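PDB 4CZX: PAN2-PAN3 deadenylation complex catalytic subunit pan2 from Neurospora crassa, which is the catalytic subunit of a complex that probably shortens the poly(A) tails of cytoplasmic mRNA, seen here as its N-terminal WD40 domain. Local coordinates for residues R250-P253 against R254-T257; L304-N307 against K308-Y312. One frame throughout, in Å; residues are numbered along the deposited sequence.

Interaction 1: R250-P253 against R254-T257; sequences RMHP and RMLT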
loop_
_atom_site.group_PDB
_atom_site.type_symbol
_atom_site.label_atom_id
_atom_site.label_comp_id
_atom_site.label_asym_id
_atom_site.label_seq_id
_atom_site.Cartn_x
_atom_site.Cartn_y
_atom_site.Cartn_z
ATOM N N ARG A 250 -32.887 -28.645 12.863
ATOM C CA ARG A 250 -31.790 -29.596 12.957
ATOM C C ARG A 250 -32.290 -30.845 13.650
ATOM O O ARG A 250 -33.046 -30.755 14.617
ATOM C CB ARG A 250 -30.605 -29.022 13.737
ATOM C CG ARG A 250 -29.824 -27.937 13.011
ATOM C CD ARG A 250 -29.061 -28.509 11.828
ATOM N NE ARG A 250 -28.235 -27.500 11.154
ATOM C CZ ARG A 250 -28.582 -26.870 10.039
ATOM N NH1 ARG A 250 -29.764 -27.095 9.465
ATOM N NH2 ARG A 250 -27.751 -25.993 9.503
ATOM N N MET A 251 -31.856 -32.004 13.161
ATOM C CA MET A 251 -32.086 -33.257 13.877
ATOM C C MET A 251 -31.205 -33.272 15.113
ATOM O O MET A 251 -30.045 -32.850 15.061
ATOM C CB MET A 251 -31.773 -34.469 13.001
ATOM C CG MET A 251 -32.711 -34.631 11.820
ATOM S SD MET A 251 -34.426 -34.867 12.326
ATOM C CE MET A 251 -34.359 -36.413 13.246
ATOM N N HIS A 252 -31.763 -33.737 16.224
ATOM C CA HIS A 252 -31.010 -33.886 17.455
ATOM C C HIS A 252 -30.079 -35.087 17.301
ATOM O O HIS A 252 -30.538 -36.180 16.973
ATOM C CB HIS A 252 -31.955 -34.064 18.643
ATOM C CG HIS A 252 -31.332 -33.747 19.963
ATOM N ND1 HIS A 252 -30.352 -34.534 20.532
ATOM C CD2 HIS A 252 -31.550 -32.730 20.830
ATOM C CE1 HIS A 252 -29.987 -34.009 21.688
ATOM N NE2 HIS A 252 -30.701 -32.916 21.894
ATOM N N PRO A 253 -28.771 -34.883 17.520
ATOM C CA PRO A 253 -27.772 -35.935 17.279
ATOM C C PRO A 253 -27.834 -37.081 18.287
ATOM O O PRO A 253 -27.285 -38.157 18.014
ATOM C CB PRO A 253 -26.437 -35.182 17.389
ATOM C CG PRO A 253 -26.731 -34.045 18.287
ATOM C CD PRO A 253 -28.150 -33.629 17.981
ATOM N N ARG A 254 -28.492 -36.877 19.426
ATOM C CA ARG A 254 -28.563 -37.941 20.428
ATOM C C ARG A 254 -29.974 -38.491 20.574
ATOM O O ARG A 254 -30.160 -39.701 20.657
ATOM C CB ARG A 254 -28.032 -37.448 21.773
ATOM C CG ARG A 254 -26.510 -37.504 21.845
ATOM C CD ARG A 254 -25.961 -36.992 23.163
ATOM N NE ARG A 254 -24.499 -36.993 23.159
ATOM C CZ ARG A 254 -23.745 -36.405 24.084
ATOM N NH1 ARG A 254 -24.314 -35.756 25.093
ATOM N NH2 ARG A 254 -22.421 -36.461 23.998
ATOM N N MET A 255 -30.967 -37.608 20.602
ATOM C CA MET A 255 -32.360 -38.037 20.559
ATOM C C MET A 255 -32.755 -38.229 19.098
ATOM O O MET A 255 -33.128 -37.263 18.414
ATOM C CB MET A 255 -33.263 -37.013 21.238
ATOM C CG MET A 255 -32.947 -36.773 22.697
ATOM S SD MET A 255 -33.872 -35.365 23.324
ATOM C CE MET A 255 -34.225 -35.897 24.988
ATOM N N LEU A 256 -32.679 -39.471 18.625
ATOM C CA LEU A 256 -32.650 -39.748 17.185
ATOM C C LEU A 256 -33.935 -39.466 16.402
ATOM O O LEU A 256 -33.884 -39.298 15.184
ATOM C CB LEU A 256 -32.253 -41.202 16.950
ATOM C CG LEU A 256 -30.795 -41.505 17.300
ATOM C CD1 LEU A 256 -30.459 -42.958 16.997
ATOM C CD2 LEU A 256 -29.876 -40.566 16.552
ATOM N N THR A 257 -35.076 -39.429 17.075
ATOM C CA THR A 257 -36.335 -39.147 16.391
ATOM C C THR A 257 -36.841 -37.743 16.700
ATOM O O THR A 257 -38.018 -37.437 16.518
ATOM C CB THR A 257 -37.410 -40.152 16.786
ATOM O OG1 THR A 257 -37.686 -40.013 18.185
ATOM C CG2 THR A 257 -36.936 -41.562 16.491
HETATM O O HOH W 1 -31.002 -37.514 14.679
#
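H252 turns its imidazole toward the amide of R254, where H252 ND1 accepts the backbone N-H of R254 at 3.2 Å (N to ND1). The donor lies close to the ring plane and the bond is fairly straight, at 158°. CG of H252 stands anti to its own backbone N (chi1 -160°), which brings ND1 to that amide. M255 then crosses one face of the imidazole: its SD sits 4.3 Å from the ring centroid, almost on the normal, and CG makes a CH-pi contact beside it. Histidine suits the place because it offers both an in-plane acceptor and a flat face for a thioether. Replacing H252 by alanine is likely to leave the R254 amide without the ND1 acceptor and M255 without a ring face to lie on. Behind this shell, a water bridges H252 O (2.7 Å from the water oxygen) and, weakly, L256 O, and the bent chain of M251 brings CE to 3.5 Å from L256 O. Further out, R254 NH1 pairs with E300, and T257 OG1 is held by D272. The turn links strand 248-251 to strand 258-262, while M251 packs inward on F204 and V206 of strand 204-210.

Interaction 2: L304-N307 against K308-Y312; sequences LADN and KHNTY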
loop_
_atom_site.group_PDB
_atom_site.type_symbol
_atom_site.label_atom_id
_atom_site.label_comp_id
_atom_site.label_asym_id
_atom_site.label_seq_id
_atom_site.Cartn_x
_atom_site.Cartn_y
_atom_site.Cartn_z
ATOM N N LEU A 304 -27.249 -19.592 17.179
ATOM C CA LEU A 304 -28.188 -18.811 16.384
ATOM C C LEU A 304 -27.530 -17.508 15.944
ATOM O O LEU A 304 -26.982 -16.786 16.777
ATOM C CB LEU A 304 -29.459 -18.498 17.180
ATOM C CG LEU A 304 -30.359 -19.622 17.696
ATOM C CD1 LEU A 304 -29.831 -20.229 18.996
ATOM C CD2 LEU A 304 -31.768 -19.098 17.896
ATOM N N ALA A 305 -27.570 -17.205 14.650
ATOM C CA ALA A 305 -27.044 -15.930 14.178
ATOM C C ALA A 305 -28.196 -15.050 13.736
ATOM O O ALA A 305 -29.145 -15.548 13.124
ATOM C CB ALA A 305 -26.050 -16.131 13.031
ATOM N N ASP A 306 -28.127 -13.753 14.052
ATOM C CA ASP A 306 -29.226 -12.852 13.711
ATOM C C ASP A 306 -28.807 -11.788 12.702
ATOM O O ASP A 306 -27.624 -11.657 12.370
ATOM C CB ASP A 306 -29.833 -12.201 14.973
ATOM C CG ASP A 306 -28.918 -11.170 15.650
ATOM O OD1 ASP A 306 -27.961 -10.648 15.037
ATOM O OD2 ASP A 306 -29.181 -10.864 16.833
ATOM N N ASN A 307 -29.778 -11.017 12.219
ATOM C CA ASN A 307 -29.471 -10.073 11.155
ATOM C C ASN A 307 -28.837 -8.793 11.691
ATOM O O ASN A 307 -28.555 -7.875 10.927
ATOM C CB ASN A 307 -30.730 -9.762 10.335
ATOM C CG ASN A 307 -31.723 -8.913 11.081
ATOM O OD1 ASN A 307 -31.732 -8.872 12.308
ATOM N ND2 ASN A 307 -32.572 -8.219 10.337
ATOM N N LYS A 308 -28.603 -8.742 13.001
ATOM C CA LYS A 308 -27.878 -7.628 13.618
ATOM C C LYS A 308 -26.400 -7.983 13.863
ATOM O O LYS A 308 -25.710 -7.303 14.628
ATOM C CB LYS A 308 -28.539 -7.222 14.940
ATOM C CG LYS A 308 -29.966 -6.647 14.802
ATOM C CD LYS A 308 -30.067 -5.563 13.740
ATOM C CE LYS A 308 -31.475 -4.946 13.705
ATOM N NZ LYS A 308 -32.556 -5.975 13.554
ATOM N N HIS A 309 -25.951 -9.056 13.209
ATOM C CA HIS A 309 -24.562 -9.555 13.239
ATOM C C HIS A 309 -24.179 -10.329 14.515
ATOM O O HIS A 309 -23.004 -10.643 14.720
ATOM C CB HIS A 309 -23.553 -8.408 13.029
ATOM C CG HIS A 309 -23.671 -7.717 11.703
ATOM N ND1 HIS A 309 -22.569 -7.339 10.965
ATOM C CD2 HIS A 309 -24.753 -7.310 10.995
ATOM C CE1 HIS A 309 -22.965 -6.746 9.853
ATOM N NE2 HIS A 309 -24.286 -6.712 9.848
ATOM N N ASN A 310 -25.146 -10.659 15.365
ATOM C CA ASN A 310 -24.822 -11.429 16.564
ATOM C C ASN A 310 -24.906 -12.916 16.316
ATOM O O ASN A 310 -25.785 -13.377 15.596
ATOM C CB ASN A 310 -25.757 -11.085 17.722
ATOM C CG ASN A 310 -25.838 -9.606 17.985
ATOM O OD1 ASN A 310 -24.863 -8.992 18.416
ATOM N ND2 ASN A 310 -27.011 -9.020 17.736
ATOM N N THR A 311 -23.989 -13.671 16.911
ATOM C CA THR A 311 -24.161 -15.115 17.006
ATOM C C THR A 311 -24.133 -15.514 18.473
ATOM O O THR A 311 -23.223 -15.124 19.209
ATOM C CB THR A 311 -23.088 -15.887 16.235
ATOM O OG1 THR A 311 -23.250 -15.640 14.835
ATOM C CG2 THR A 311 -23.220 -17.389 16.487
ATOM N N TYR A 312 -25.148 -16.276 18.882
ATOM C CA TYR A 312 -25.345 -16.680 20.266
ATOM C C TYR A 312 -25.166 -18.176 20.414
ATOM O O TYR A 312 -25.503 -18.936 19.509
ATOM C CB TYR A 312 -26.746 -16.321 20.761
ATOM C CG TYR A 312 -27.163 -14.885 20.583
ATOM C CD1 TYR A 312 -27.718 -14.447 19.390
ATOM C CD2 TYR A 312 -27.037 -13.975 21.619
ATOM C CE1 TYR A 312 -28.120 -13.135 19.226
ATOM C CE2 TYR A 312 -27.437 -12.660 21.468
ATOM C CZ TYR A 312 -27.975 -12.244 20.266
ATOM O OH TYR A 312 -28.366 -10.935 20.103
HETATM O O HOH W 2 -34.569 -6.418 11.210
#
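D306 carries CG between its backbone N and carbonyl carbon (chi1 70°), and this turns its carboxylate toward the K308 and N310 amides. D306 OD1 takes two backbone amides, from opposite faces of the carboxylate plane: N310 N at 2.8 Å and K308 N at 2.9 Å, the latter closing an Asx turn. The other oxygen meets the side chain of N310; N310 ND2 reaches the syn lone pair of D306 OD2 at 3.0 Å, nearly straight, with the amide and carboxylate planes 75° apart. An aspartate suits this buried spot because its short arm and two oxygens can satisfy several amides at once. D306 OD2 also receives the N-H of G288, and ND2 of N310 has a second partner in Q287, so the turn is fastened to the loop between strands 279-283 and 290-295. At the apex N307 and K308 run side by side, K308 NZ donating to N307 OD1 at 3.3 Å, and a water spans NZ and N307 ND2; N307 OD1 is gripped as well by the backbone of V289.

The chain reverses through a type I turn closed by H309 N to D306 O (3.2 Å), and H309 takes a left-handed backbone conformation (phi 77°). D306 N bonds to N310 O at 2.8 Å, and farther along L304 and Y312 form an antiparallel hydrogen-bonded pair. Together these features define a 3:5 hairpin, a type I turn with a G1 bulge, here joining the two central strands of a WD40 propeller blade.

Both contacts lie where neighbouring strands of the seven-bladed propeller are joined, interaction 1 through a longer loop and interaction 2 through a tight type I turn, but in adjacent blades: 250-257 runs out of the end of strand 248-251, the inner edge of its blade, while 304-312 joins the middle strands of the blade that strand 10-16 completes from the N-terminus. Their centres lie about 23 Å apart and they do not touch, though R250, which belongs to interaction 1, salt-bridges to D294 in the blade of interaction 2. Interaction 1 is mainly at the surface, held by an imidazole, a thioether and a water; interaction 2 is partly buried, and there a carboxylate answers the turn's backbone amides beside regular strand pairing.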